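Local atomic coordinates of S-adenosyl-L-methionine:salicylic acid carboxyl methyltransferase (Clarkia breweri, PDB entry 1M6E), a protein that catalyses transfer of a methyl group from S-adenosyl-L-methionine to the carboxyl group of salicylic acid, forming the volatile ester methyl salicylate. Residues G203-I209 with N349-I355; R52-L58 with T139-S145; K33-E37 with E72-T76. All coordinates share one frame; numbering follows the deposited sequence.

Contact 1. Residues G203-I209 with N349-I355; sequences GRMVLTI and NVIVSLI
M205 faces L354 and L207 faces V352 as hydrogen-bonded pairs of two antiparallel strands, whose axes over 204-209 and 349-355 approach to 4.7 Å at 167°. The L207-V352 pair is held both ways, with V352 N to L207 O at 2.9 Å and L207 N to V352 O at 3.0 Å. Farther along, the pairing of I209 with V350 is loose. At the other end M205 N meets L354 O at 3.3 Å, coming from above the carbonyl plane, while the return bond from L354 N is weak. On the face carrying M205, L207 and L354, the methionine tip CE lies 3.6 Å from L354 CD1, and I266 of helix 260-268 packs on L354. R204 and I355 run side by side on the reverse face. The arginine bends at chi2 and chi3 (-84° and -64°), turning back over its neighbour so that I355 CG1 sits against one face of the guanidinium, 3.5 Å from NH1. Its NH2 makes a weak bond to S353 OG and a long ion pair with D275. The strands are probably held chiefly by backbone hydrogen bonds and apolar packing; the buried arginine probably relies on several modest polar partners rather than one strong one.

Contact 2. Residues R52-L58 with T139-S145; sequences RLAIADL and TLHFIHS
The imidazole of H144 meets the carboxylate of D57 edge-on: OD2 lies close to the ring plane, 3.1 Å from ND1, and the N-H points at it at 161°. The carboxylate is not turned to match. Its plane stands 66° from the ring, and ND1 approaches OD2 from above the carboxylate plane. Both side chains leave their strands in the same direction, H144 with CG anti to the backbone N (chi1 179°), and this lays them side by side. At the other end of the contact the guanidinium of R52 has H141 NE2 over one face, 4.4 Å from NH2, and T139 O near its edge; its NE bonds to Q93. The H141 ring turns an edge to the backbone of L53 and A54. F142 meets I55 obliquely, its CD2 3.9 Å from I55 CG2, while T36, A39 and I40 of helix 33-44 pack against the same phenyl group.

From A56 and I143 onward the backbones pair as parallel strands. H144 N binds A56 O and H144 O accepts L58 N, both at 3.1 Å, whereas the bond from A56 N to F142 O is weak. On the face carrying A56 and I143, A56 CB meets L140 CD2 at 3.9 Å; L58 CD2 lies 3.7 Å from I143 CG2.

Strands 52-58 and 143-146 are first and fourth in chain order, yet neighbours in the sheet, as in Rossmann-like methyltransferases. G59, C60 and S61, which bind S-adenosyl-L-methionine, directly follow the first, and D57's side chain comes within about 4 Å of the bound S-adenosylhomocysteine. S146, Y147 and S148, at and just after the end of the second, probably contribute to the same site.

Contact 3. Residues K33-E37 with E72-T76; sequences KPITE and ELIKT
K33 and E72 lie opposite each other with CA atoms 8.1 Å apart, and one helical turn on, E37 and T76 close to 7.2 Å, so the start of helix 33-44 and the chain entering helix 74-82 meet mainly through side chains. The lysine crosses E72 at about a right angle. Its CE comes 3.5 Å from E72 OE2, but NZ stays 4.0 Å from the same oxygen, a long salt bridge, probably weak; a bound lutetium ion lies about 4 Å from the K33 side chain. E72 has CG anti to its own N (chi1 -160°) and then bends at chi2, which brings OE2 toward the end of the lysine chain.

The second helix belongs to a beta-alpha-beta crossover: strand 52-58 leads through helix 74-82 into the parallel neighbouring strand 91-98, and helix 33-44 packs beside that connection on the same face of the sheet. On the buried side T36 turns its methyl CG2 to L73 CD2, 3.3 Å away, with F142 packed against both; the OG1 of T36 bonds back to T32 O. The hydroxyl of buried T76 donates to OE1 of the partly exposed E37. The modelled separation between T76 OG1 and E37 OE1, 2.4 Å, is too short to be reliable, leaving the strength of this bond doubtful.

The centres of the three contacts lie 12 to 13 Å apart. Contacts 1 and 2 share one seven-stranded mixed sheet: strand 204-211 runs next to strand 143-146, joined to it by probable hydrogen bonds such as T208 N to S145 O, giving four neighbouring strands, 52-58, 143-146, 204-211 and 346-355. Contact 3 sits on one face of that sheet, where I35 packs on S353 of contact 1 and I74 on I55 of contact 2. Along the chain, contacts 2 and 3 interlock, their segments alternating, and contact 1 comes after both. The S-adenosyl-L-homocysteine pocket draws on residues between 8 and 151, while strand 346-355 inserts antiparallel between 204-211 and the outermost strand 275-283.

Contact 1. Residues G203-I209 with N349-I355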
ATOM      1  N   GLY A 203       1.455   6.950 -24.912  1.00 76.55           N
ATOM      2  CA  GLY A 203       0.484   6.621 -23.862  1.00 60.56           C
ATOM      3  C   GLY A 203      -0.961   7.034 -23.949  1.00 48.40           C
ATOM      4  O   GLY A 203      -1.256   8.058 -24.534  1.00 35.71           O
ATOM      5  N   ARG A 204      -1.856   6.243 -23.350  1.00 51.57           N
ATOM      6  CA  ARG A 204      -3.306   6.533 -23.380  1.00 54.20           C
ATOM      7  C   ARG A 204      -3.903   6.731 -21.973  1.00 52.18           C
ATOM      8  O   ARG A 204      -3.367   6.209 -20.992  1.00 51.92           O
ATOM      9  CB  ARG A 204      -4.066   5.389 -24.067  1.00 57.37           C
ATOM     10  CG  ARG A 204      -3.504   4.941 -25.411  1.00 65.57           C
ATOM     11  CD  ARG A 204      -3.999   5.800 -26.572  1.00 67.11           C
ATOM     12  NE  ARG A 204      -5.446   5.701 -26.758  1.00 69.87           N
ATOM     13  CZ  ARG A 204      -6.070   5.929 -27.911  1.00 71.86           C
ATOM     14  NH1 ARG A 204      -5.380   6.265 -29.000  1.00 59.84           N
ATOM     15  NH2 ARG A 204      -7.391   5.828 -27.973  1.00 78.16           N
ATOM     16  N   MET A 205      -5.005   7.482 -21.884  1.00 40.51           N
ATOM     17  CA  MET A 205      -5.684   7.737 -20.621  1.00 39.52           C
ATOM     18  C   MET A 205      -7.162   7.648 -20.859  1.00 42.78           C
ATOM     19  O   MET A 205      -7.666   8.407 -21.659  1.00 54.71           O
ATOM     20  CB  MET A 205      -5.443   9.147 -20.104  1.00 47.06           C
ATOM     21  CG  MET A 205      -4.150   9.400 -19.378  1.00 55.72           C
ATOM     22  SD  MET A 205      -4.321  10.754 -18.164  1.00 62.09           S
ATOM     23  CE  MET A 205      -4.865  12.099 -19.150  1.00 59.65           C
ATOM     24  N   VAL A 206      -7.863   6.751 -20.171  1.00 45.58           N
ATOM     25  CA  VAL A 206      -9.309   6.649 -20.326  1.00 43.95           C
ATOM     26  C   VAL A 206      -9.972   7.068 -18.993  1.00 56.54           C
ATOM     27  O   VAL A 206     -10.093   6.283 -18.043  1.00 69.12           O
ATOM     28  CB  VAL A 206      -9.720   5.217 -20.715  1.00 45.25           C
ATOM     29  CG1 VAL A 206     -11.222   5.169 -20.975  1.00 31.21           C
ATOM     30  CG2 VAL A 206      -8.906   4.744 -21.932  1.00 30.65           C
ATOM     31  N   LEU A 207     -10.395   8.325 -18.943  1.00 54.52           N
ATOM     32  CA  LEU A 207     -11.010   8.917 -17.768  1.00 49.60           C
ATOM     33  C   LEU A 207     -12.537   8.920 -17.865  1.00 51.76           C
ATOM     34  O   LEU A 207     -13.088   9.298 -18.886  1.00 63.50           O
ATOM     35  CB  LEU A 207     -10.462  10.336 -17.614  1.00 38.80           C
ATOM     36  CG  LEU A 207      -8.924  10.367 -17.668  1.00 43.42           C
ATOM     37  CD1 LEU A 207      -8.398  11.771 -17.377  1.00 42.56           C
ATOM     38  CD2 LEU A 207      -8.366   9.391 -16.651  1.00 52.45           C
ATOM     39  N   THR A 208     -13.209   8.479 -16.805  1.00 48.62           N
ATOM     40  CA  THR A 208     -14.679   8.417 -16.743  1.00 53.49           C
ATOM     41  C   THR A 208     -15.133   9.260 -15.538  1.00 54.95           C
ATOM     42  O   THR A 208     -15.126   8.789 -14.406  1.00 57.69           O
ATOM     43  CB  THR A 208     -15.205   6.934 -16.511  1.00 55.36           C
ATOM     44  OG1 THR A 208     -14.779   6.076 -17.584  1.00 57.28           O
ATOM     45  CG2 THR A 208     -16.746   6.909 -16.361  1.00 21.43           C
ATOM     46  N   ILE A 209     -15.535  10.498 -15.778  1.00 48.04           N
ATOM     47  CA  ILE A 209     -15.962  11.376 -14.697  1.00 40.84           C
ATOM     48  C   ILE A 209     -17.464  11.403 -14.655  1.00 41.28           C
ATOM     49  O   ILE A 209     -18.109  11.473 -15.702  1.00 47.55           O
ATOM     50  CB  ILE A 209     -15.496  12.847 -14.943  1.00 46.49           C
ATOM     51  CG1 ILE A 209     -13.972  12.913 -15.042  1.00 51.47           C
ATOM     52  CG2 ILE A 209     -16.023  13.764 -13.844  1.00 38.69           C
ATOM     53  CD1 ILE A 209     -13.448  14.267 -15.488  1.00 62.47           C
ATOM     54  N   ASN A 349     -22.210  10.171 -17.517  1.00 49.94           N
ATOM     55  CA  ASN A 349     -20.805   9.787 -17.432  1.00 47.60           C
ATOM     56  C   ASN A 349     -19.896  10.324 -18.518  1.00 48.40           C
ATOM     57  O   ASN A 349     -19.576   9.626 -19.470  1.00 49.12           O
ATOM     58  CB  ASN A 349     -20.679   8.250 -17.446  1.00 56.22           C
ATOM     59  CG  ASN A 349     -21.492   7.564 -16.342  1.00 62.29           C
ATOM     60  OD1 ASN A 349     -21.132   7.615 -15.173  1.00 64.41           O
ATOM     61  ND2 ASN A 349     -22.588   6.914 -16.722  1.00 65.64           N
ATOM     62  N   VAL A 350     -19.467  11.562 -18.394  1.00 45.90           N
ATOM     63  CA  VAL A 350     -18.552  12.102 -19.375  1.00 41.86           C
ATOM     64  C   VAL A 350     -17.374  11.118 -19.413  1.00 44.13           C
ATOM     65  O   VAL A 350     -16.768  10.812 -18.380  1.00 45.83           O
ATOM     66  CB  VAL A 350     -18.157  13.517 -18.928  1.00 44.59           C
ATOM     67  CG1 VAL A 350     -17.025  14.140 -19.797  1.00 25.35           C
ATOM     68  CG2 VAL A 350     -19.410  14.333 -18.970  1.00 33.06           C
ATOM     69  N   ILE A 351     -17.100  10.578 -20.594  1.00 32.17           N
ATOM     70  CA  ILE A 351     -16.029   9.603 -20.752  1.00 42.95           C
ATOM     71  C   ILE A 351     -15.146  10.205 -21.763  1.00 44.59           C
ATOM     72  O   ILE A 351     -15.639  10.760 -22.722  1.00 54.79           O
ATOM     73  CB  ILE A 351     -16.481   8.217 -21.372  1.00 37.81           C
ATOM     74  CG1 ILE A 351     -17.496   7.515 -20.477  1.00 31.60           C
ATOM     75  CG2 ILE A 351     -15.265   7.294 -21.580  1.00 33.39           C
ATOM     76  CD1 ILE A 351     -18.904   7.624 -21.010  1.00 37.74           C
ATOM     77  N   VAL A 352     -13.845  10.058 -21.573  1.00 42.55           N
ATOM     78  CA  VAL A 352     -12.897  10.595 -22.508  1.00 42.88           C
ATOM     79  C   VAL A 352     -11.735   9.646 -22.719  1.00 55.14           C
ATOM     80  O   VAL A 352     -11.223   9.081 -21.755  1.00 65.66           O
ATOM     81  CB  VAL A 352     -12.339  11.878 -21.993  1.00 31.57           C
ATOM     82  CG1 VAL A 352     -11.180  12.281 -22.852  1.00 38.94           C
ATOM     83  CG2 VAL A 352     -13.398  12.925 -22.005  1.00 32.34           C
ATOM     84  N   SER A 353     -11.329   9.435 -23.967  1.00 48.88           N
ATOM     85  CA  SER A 353     -10.163   8.590 -24.198  1.00 50.33           C
ATOM     86  C   SER A 353      -9.172   9.628 -24.717  1.00 48.25           C
ATOM     87  O   SER A 353      -9.591  10.563 -25.389  1.00 38.33           O
ATOM     88  CB  SER A 353     -10.453   7.495 -25.222  1.00 57.08           C
ATOM     89  OG  SER A 353      -9.330   6.639 -25.333  1.00 65.45           O
ATOM     90  N   LEU A 354      -7.882   9.496 -24.403  1.00 44.44           N
ATOM     91  CA  LEU A 354      -6.921  10.529 -24.790  1.00 45.90           C
ATOM     92  C   LEU A 354      -5.594   9.947 -25.148  1.00 50.38           C
ATOM     93  O   LEU A 354      -5.350   8.759 -24.900  1.00 54.32           O
ATOM     94  CB  LEU A 354      -6.697  11.527 -23.635  1.00 49.07           C
ATOM     95  CG  LEU A 354      -7.893  12.229 -22.938  1.00 59.94           C
ATOM     96  CD1 LEU A 354      -7.459  12.870 -21.591  1.00 42.80           C
ATOM     97  CD2 LEU A 354      -8.493  13.274 -23.883  1.00 39.66           C
ATOM     98  N   ILE A 355      -4.742  10.787 -25.745  1.00 49.77           N
ATOM     99  CA  ILE A 355      -3.384  10.373 -26.128  1.00 51.55           C
ATOM    100  C   ILE A 355      -2.390  11.475 -25.817  1.00 45.07           C
ATOM    101  O   ILE A 355      -2.598  12.618 -26.184  1.00 51.56           O
ATOM    102  CB  ILE A 355      -3.199  10.070 -27.656  1.00 51.99           C
ATOM    103  CG1 ILE A 355      -4.487   9.587 -28.311  1.00 50.58           C
ATOM    104  CG2 ILE A 355      -2.184   8.964 -27.823  1.00 47.88           C
ATOM    105  CD1 ILE A 355      -4.280   9.077 -29.701  1.00 37.00           C
TER

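Contact 2. Residues R52-L58 with T139-S145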
ATOM      1  N   ARG A  52       7.797  -3.873 -21.342  1.00 64.30           N
ATOM      2  CA  ARG A  52       7.096  -3.403 -20.140  1.00 57.24           C
ATOM      3  C   ARG A  52       5.883  -2.554 -20.410  1.00 52.98           C
ATOM      4  O   ARG A  52       5.968  -1.538 -21.081  1.00 62.65           O
ATOM      5  CB  ARG A  52       8.035  -2.586 -19.266  1.00 63.80           C
ATOM      6  CG  ARG A  52       7.744  -2.690 -17.783  1.00 76.33           C
ATOM      7  CD  ARG A  52       8.738  -1.870 -16.957  1.00 74.79           C
ATOM      8  NE  ARG A  52       8.243  -0.516 -16.699  1.00 84.98           N
ATOM      9  CZ  ARG A  52       8.599   0.581 -17.368  1.00 87.21           C
ATOM     10  NH1 ARG A  52       9.483   0.530 -18.368  1.00 76.69           N
ATOM     11  NH2 ARG A  52       8.039   1.739 -17.040  1.00 86.57           N
ATOM     12  N   LEU A  53       4.745  -2.979 -19.908  1.00 46.34           N
ATOM     13  CA  LEU A  53       3.544  -2.195 -20.064  1.00 44.78           C
ATOM     14  C   LEU A  53       3.306  -1.741 -18.625  1.00 52.08           C
ATOM     15  O   LEU A  53       3.518  -2.510 -17.692  1.00 60.37           O
ATOM     16  CB  LEU A  53       2.394  -3.062 -20.581  1.00 48.97           C
ATOM     17  CG  LEU A  53       0.972  -2.471 -20.564  1.00 54.41           C
ATOM     18  CD1 LEU A  53       0.879  -1.224 -21.413  1.00 40.79           C
ATOM     19  CD2 LEU A  53       0.003  -3.494 -21.082  1.00 55.14           C
ATOM     20  N   ALA A  54       2.895  -0.494 -18.434  1.00 51.92           N
ATOM     21  CA  ALA A  54       2.674   0.028 -17.091  1.00 47.01           C
ATOM     22  C   ALA A  54       1.342   0.744 -16.916  1.00 46.12           C
ATOM     23  O   ALA A  54       1.249   1.954 -17.040  1.00 46.78           O
ATOM     24  CB  ALA A  54       3.820   0.952 -16.715  1.00 50.62           C
ATOM     25  N   ILE A  55       0.312  -0.025 -16.618  1.00 45.00           N
ATOM     26  CA  ILE A  55      -1.020   0.499 -16.406  1.00 46.49           C
ATOM     27  C   ILE A  55      -1.107   1.038 -14.987  1.00 43.77           C
ATOM     28  O   ILE A  55      -0.456   0.505 -14.087  1.00 47.03           O
ATOM     29  CB  ILE A  55      -2.031  -0.627 -16.569  1.00 58.87           C
ATOM     30  CG1 ILE A  55      -1.765  -1.343 -17.891  1.00 73.61           C
ATOM     31  CG2 ILE A  55      -3.447  -0.082 -16.497  1.00 62.40           C
ATOM     32  CD1 ILE A  55      -2.778  -2.428 -18.228  1.00 88.24           C
ATOM     33  N   ALA A  56      -1.923   2.071 -14.780  1.00 33.60           N
ATOM     34  CA  ALA A  56      -2.075   2.677 -13.457  1.00 29.91           C
ATOM     35  C   ALA A  56      -3.475   3.184 -13.185  1.00 31.24           C
ATOM     36  O   ALA A  56      -3.908   4.115 -13.855  1.00 42.58           O
ATOM     37  CB  ALA A  56      -1.110   3.838 -13.326  1.00 32.50           C
ATOM     38  N   ASP A  57      -4.182   2.615 -12.208  1.00 27.14           N
ATOM     39  CA  ASP A  57      -5.542   3.081 -11.892  1.00 35.34           C
ATOM     40  C   ASP A  57      -5.479   4.273 -10.928  1.00 32.93           C
ATOM     41  O   ASP A  57      -4.851   4.212  -9.890  1.00 48.68           O
ATOM     42  CB  ASP A  57      -6.405   1.959 -11.281  1.00 40.10           C
ATOM     43  CG  ASP A  57      -7.947   2.231 -11.414  1.00 71.72           C
ATOM     44  OD1 ASP A  57      -8.464   3.272 -10.912  1.00 61.62           O
ATOM     45  OD2 ASP A  57      -8.651   1.384 -12.026  1.00 75.60           O
ATOM     46  N   LEU A  58      -6.122   5.369 -11.285  1.00 33.91           N
ATOM     47  CA  LEU A  58      -6.104   6.552 -10.454  1.00 39.47           C
ATOM     48  C   LEU A  58      -7.446   6.720  -9.758  1.00 49.40           C
ATOM     49  O   LEU A  58      -8.491   6.848 -10.413  1.00 52.56           O
ATOM     50  CB  LEU A  58      -5.768   7.769 -11.322  1.00 36.08           C
ATOM     51  CG  LEU A  58      -4.317   8.284 -11.266  1.00 39.00           C
ATOM     52  CD1 LEU A  58      -3.327   7.193 -10.904  1.00 38.99           C
ATOM     53  CD2 LEU A  58      -3.962   8.872 -12.595  1.00 23.87           C
ATOM     54  N   THR A 139       7.027   7.476 -17.377  1.00 71.93           N
ATOM     55  CA  THR A 139       7.033   6.214 -16.638  1.00 67.18           C
ATOM     56  C   THR A 139       5.835   5.383 -17.066  1.00 62.70           C
ATOM     57  O   THR A 139       5.881   4.153 -17.039  1.00 67.52           O
ATOM     58  CB  THR A 139       6.889   6.479 -15.082  1.00 72.88           C
ATOM     59  OG1 THR A 139       7.998   7.256 -14.616  1.00 74.11           O
ATOM     60  CG2 THR A 139       6.819   5.168 -14.274  1.00 79.36           C
ATOM     61  N   LEU A 140       4.781   6.059 -17.500  1.00 49.48           N
ATOM     62  CA  LEU A 140       3.543   5.379 -17.818  1.00 51.47           C
ATOM     63  C   LEU A 140       2.980   5.259 -19.223  1.00 53.13           C
ATOM     64  O   LEU A 140       2.916   6.251 -19.943  1.00 56.08           O
ATOM     65  CB  LEU A 140       2.450   5.994 -16.941  1.00 44.19           C
ATOM     66  CG  LEU A 140       2.211   5.432 -15.544  1.00 49.13           C
ATOM     67  CD1 LEU A 140       3.510   5.136 -14.824  1.00 49.92           C
ATOM     68  CD2 LEU A 140       1.370   6.424 -14.782  1.00 46.24           C
ATOM     69  N   HIS A 141       2.556   4.036 -19.580  1.00 47.92           N
ATOM     70  CA  HIS A 141       1.859   3.755 -20.844  1.00 34.74           C
ATOM     71  C   HIS A 141       0.507   3.302 -20.324  1.00 43.78           C
ATOM     72  O   HIS A 141       0.375   2.180 -19.847  1.00 62.93           O
ATOM     73  CB  HIS A 141       2.402   2.560 -21.636  1.00 25.67           C
ATOM     74  CG  HIS A 141       3.776   2.118 -21.264  1.00 33.90           C
ATOM     75  ND1 HIS A 141       4.905   2.835 -21.583  1.00 50.21           N
ATOM     76  CD2 HIS A 141       4.209   0.986 -20.663  1.00 47.92           C
ATOM     77  CE1 HIS A 141       5.977   2.166 -21.194  1.00 49.72           C
ATOM     78  NE2 HIS A 141       5.582   1.039 -20.633  1.00 46.65           N
ATOM     79  N   PHE A 142      -0.495   4.155 -20.369  1.00 44.76           N
ATOM     80  CA  PHE A 142      -1.857   3.804 -19.900  1.00 43.18           C
ATOM     81  C   PHE A 142      -2.268   4.109 -18.483  1.00 41.11           C
ATOM     82  O   PHE A 142      -1.777   3.520 -17.520  1.00 50.99           O
ATOM     83  CB  PHE A 142      -2.255   2.329 -20.146  1.00 33.32           C
ATOM     84  CG  PHE A 142      -3.741   2.165 -20.395  1.00 34.11           C
ATOM     85  CD1 PHE A 142      -4.244   2.109 -21.693  1.00 34.96           C
ATOM     86  CD2 PHE A 142      -4.649   2.246 -19.342  1.00 37.68           C
ATOM     87  CE1 PHE A 142      -5.632   2.151 -21.944  1.00 36.29           C
ATOM     88  CE2 PHE A 142      -6.026   2.288 -19.574  1.00 35.22           C
ATOM     89  CZ  PHE A 142      -6.517   2.243 -20.882  1.00 43.94           C
ATOM     90  N   ILE A 143      -3.258   4.985 -18.406  1.00 35.77           N
ATOM     91  CA  ILE A 143      -3.845   5.453 -17.169  1.00 38.16           C
ATOM     92  C   ILE A 143      -5.370   5.273 -17.145  1.00 41.61           C
ATOM     93  O   ILE A 143      -6.083   5.943 -17.882  1.00 43.03           O
ATOM     94  CB  ILE A 143      -3.552   6.937 -16.996  1.00 26.16           C
ATOM     95  CG1 ILE A 143      -2.114   7.137 -16.581  1.00 18.46           C
ATOM     96  CG2 ILE A 143      -4.489   7.536 -16.039  1.00  5.48           C
ATOM     97  CD1 ILE A 143      -1.742   8.584 -16.441  1.00 36.36           C
ATOM     98  N   HIS A 144      -5.876   4.394 -16.291  1.00 35.68           N
ATOM     99  CA  HIS A 144      -7.317   4.237 -16.220  1.00 35.86           C
ATOM    100  C   HIS A 144      -7.925   5.099 -15.093  1.00 31.99           C
ATOM    101  O   HIS A 144      -7.211   5.473 -14.193  1.00 32.20           O
ATOM    102  CB  HIS A 144      -7.699   2.766 -16.003  1.00 24.06           C
ATOM    103  CG  HIS A 144      -9.172   2.579 -15.907  1.00 27.41           C
ATOM    104  ND1 HIS A 144      -9.826   2.474 -14.696  1.00 30.34           N
ATOM    105  CD2 HIS A 144     -10.138   2.731 -16.842  1.00 38.39           C
ATOM    106  CE1 HIS A 144     -11.130   2.583 -14.889  1.00 43.70           C
ATOM    107  NE2 HIS A 144     -11.345   2.744 -16.183  1.00 59.49           N
ATOM    108  N   SER A 145      -9.218   5.445 -15.153  1.00 29.74           N
ATOM    109  CA  SER A 145      -9.822   6.198 -14.060  1.00 32.80           C
ATOM    110  C   SER A 145     -11.301   6.453 -14.035  1.00 36.22           C
ATOM    111  O   SER A 145     -11.754   7.449 -14.582  1.00 52.68           O
ATOM    112  CB  SER A 145      -9.157   7.569 -13.880  1.00 46.81           C
ATOM    113  OG  SER A 145      -9.928   8.359 -12.962  1.00 35.03           O
TER

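Contact 3. Residues K33-E37 with E72-T76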
ATOM      1  N   LYS A  33     -15.791  -0.553 -21.382  1.00 55.61           N
ATOM      2  CA  LYS A  33     -14.797  -1.511 -21.865  1.00 54.01           C
ATOM      3  C   LYS A  33     -14.387  -1.221 -23.319  1.00 54.87           C
ATOM      4  O   LYS A  33     -13.198  -1.155 -23.625  1.00 56.35           O
ATOM      5  CB  LYS A  33     -15.383  -2.929 -21.753  1.00 61.72           C
ATOM      6  CG  LYS A  33     -14.388  -4.037 -21.511  1.00 66.49           C
ATOM      7  CD  LYS A  33     -14.634  -5.221 -22.463  1.00 74.22           C
ATOM      8  CE  LYS A  33     -13.691  -6.399 -22.137  1.00 77.24           C
ATOM      9  NZ  LYS A  33     -13.766  -7.537 -23.102  1.00 68.68           N
ATOM     10  N   PRO A  34     -15.369  -1.047 -24.234  1.00 52.69           N
ATOM     11  CA  PRO A  34     -15.067  -0.770 -25.640  1.00 54.55           C
ATOM     12  C   PRO A  34     -14.093   0.383 -25.879  1.00 59.94           C
ATOM     13  O   PRO A  34     -13.138   0.253 -26.668  1.00 63.66           O
ATOM     14  CB  PRO A  34     -16.446  -0.480 -26.232  1.00 55.63           C
ATOM     15  CG  PRO A  34     -17.335  -1.360 -25.446  1.00 45.18           C
ATOM     16  CD  PRO A  34     -16.831  -1.137 -24.043  1.00 53.58           C
ATOM     17  N   ILE A  35     -14.343   1.508 -25.205  1.00 59.07           N
ATOM     18  CA  ILE A  35     -13.516   2.711 -25.351  1.00 55.34           C
ATOM     19  C   ILE A  35     -12.077   2.407 -24.928  1.00 56.89           C
ATOM     20  O   ILE A  35     -11.107   2.949 -25.493  1.00 55.18           O
ATOM     21  CB  ILE A  35     -14.072   3.915 -24.501  1.00 57.27           C
ATOM     22  CG1 ILE A  35     -15.576   4.114 -24.740  1.00 43.28           C
ATOM     23  CG2 ILE A  35     -13.323   5.205 -24.878  1.00 50.87           C
ATOM     24  CD1 ILE A  35     -16.469   2.962 -24.226  1.00 49.48           C
ATOM     25  N   THR A  36     -11.954   1.522 -23.937  1.00 57.51           N
ATOM     26  CA  THR A  36     -10.657   1.096 -23.412  1.00 59.73           C
ATOM     27  C   THR A  36      -9.991   0.018 -24.287  1.00 63.08           C
ATOM     28  O   THR A  36      -8.765  -0.139 -24.279  1.00 64.99           O
ATOM     29  CB  THR A  36     -10.807   0.559 -22.000  1.00 50.22           C
ATOM     30  OG1 THR A  36     -11.888   1.236 -21.357  1.00 51.91           O
ATOM     31  CG2 THR A  36      -9.542   0.818 -21.213  1.00 52.37           C
ATOM     32  N   GLU A  37     -10.805  -0.723 -25.031  1.00 61.30           N
ATOM     33  CA  GLU A  37     -10.301  -1.741 -25.933  1.00 61.74           C
ATOM     34  C   GLU A  37      -9.564  -1.051 -27.088  1.00 61.59           C
ATOM     35  O   GLU A  37      -8.428  -1.426 -27.471  1.00 50.16           O
ATOM     36  CB  GLU A  37     -11.479  -2.567 -26.439  1.00 71.68           C
ATOM     37  CG  GLU A  37     -12.085  -3.360 -25.327  1.00 85.32           C
ATOM     38  CD  GLU A  37     -10.990  -3.890 -24.412  1.00104.26           C
ATOM     39  OE1 GLU A  37     -10.072  -4.568 -24.929  1.00104.84           O
ATOM     40  OE2 GLU A  37     -11.026  -3.615 -23.187  1.00119.50           O
ATOM     41  N   GLU A  72      -8.615  -6.109 -17.224  1.00 62.86           N
ATOM     42  CA  GLU A  72      -9.355  -6.372 -18.425  1.00 56.28           C
ATOM     43  C   GLU A  72      -8.606  -5.627 -19.489  1.00 62.27           C
ATOM     44  O   GLU A  72      -9.145  -5.320 -20.549  1.00 69.97           O
ATOM     45  CB  GLU A  72     -10.750  -5.813 -18.278  1.00 57.17           C
ATOM     46  CG  GLU A  72     -11.723  -6.443 -19.232  1.00 87.71           C
ATOM     47  CD  GLU A  72     -12.141  -7.839 -18.801  1.00 94.87           C
ATOM     48  OE1 GLU A  72     -11.368  -8.491 -18.056  1.00 93.02           O
ATOM     49  OE2 GLU A  72     -13.241  -8.277 -19.222  1.00 93.54           O
ATOM     50  N   LEU A  73      -7.362  -5.292 -19.157  1.00 64.34           N
ATOM     51  CA  LEU A  73      -6.460  -4.588 -20.057  1.00 64.00           C
ATOM     52  C   LEU A  73      -5.351  -5.568 -20.258  1.00 63.49           C
ATOM     53  O   LEU A  73      -4.934  -5.818 -21.374  1.00 72.57           O
ATOM     54  CB  LEU A  73      -5.884  -3.319 -19.421  1.00 62.37           C
ATOM     55  CG  LEU A  73      -6.815  -2.124 -19.185  1.00 62.67           C
ATOM     56  CD1 LEU A  73      -5.966  -0.916 -18.846  1.00 60.11           C
ATOM     57  CD2 LEU A  73      -7.667  -1.826 -20.421  1.00 56.84           C
ATOM     58  N   ILE A  74      -4.869  -6.120 -19.151  1.00 64.40           N
ATOM     59  CA  ILE A  74      -3.813  -7.111 -19.203  1.00 56.36           C
ATOM     60  C   ILE A  74      -4.441  -8.287 -19.927  1.00 53.85           C
ATOM     61  O   ILE A  74      -3.759  -9.064 -20.594  1.00 58.83           O
ATOM     62  CB  ILE A  74      -3.353  -7.492 -17.790  1.00 50.49           C
ATOM     63  CG1 ILE A  74      -2.752  -6.245 -17.131  1.00 41.32           C
ATOM     64  CG2 ILE A  74      -2.351  -8.655 -17.848  1.00 45.31           C
ATOM     65  CD1 ILE A  74      -2.306  -6.434 -15.716  1.00 43.30           C
ATOM     66  N   LYS A  75      -5.756  -8.398 -19.809  1.00 47.48           N
ATOM     67  CA  LYS A  75      -6.464  -9.458 -20.495  1.00 53.99           C
ATOM     68  C   LYS A  75      -6.251  -9.184 -21.979  1.00 58.74           C
ATOM     69  O   LYS A  75      -5.411  -9.812 -22.638  1.00 66.04           O
ATOM     70  CB  LYS A  75      -7.951  -9.377 -20.194  1.00 54.29           C
ATOM     71  CG  LYS A  75      -8.685 -10.647 -20.531  1.00 59.87           C
ATOM     72  CD  LYS A  75      -8.506 -11.674 -19.420  1.00 72.03           C
ATOM     73  CE  LYS A  75      -9.323 -11.292 -18.182  1.00 77.37           C
ATOM     74  NZ  LYS A  75      -9.037 -12.170 -17.009  1.00 76.93           N
ATOM     75  N   THR A  76      -7.022  -8.220 -22.482  1.00 47.93           N
ATOM     76  CA  THR A  76      -6.981  -7.780 -23.870  1.00 38.19           C
ATOM     77  C   THR A  76      -5.606  -7.808 -24.497  1.00 40.89           C
ATOM     78  O   THR A  76      -5.454  -8.309 -25.590  1.00 48.12           O
ATOM     79  CB  THR A  76      -7.505  -6.347 -24.010  1.00 39.51           C
ATOM     80  OG1 THR A  76      -8.892  -6.301 -23.670  1.00 43.91           O
ATOM     81  CG2 THR A  76      -7.324  -5.856 -25.412  1.00 47.87           C
TER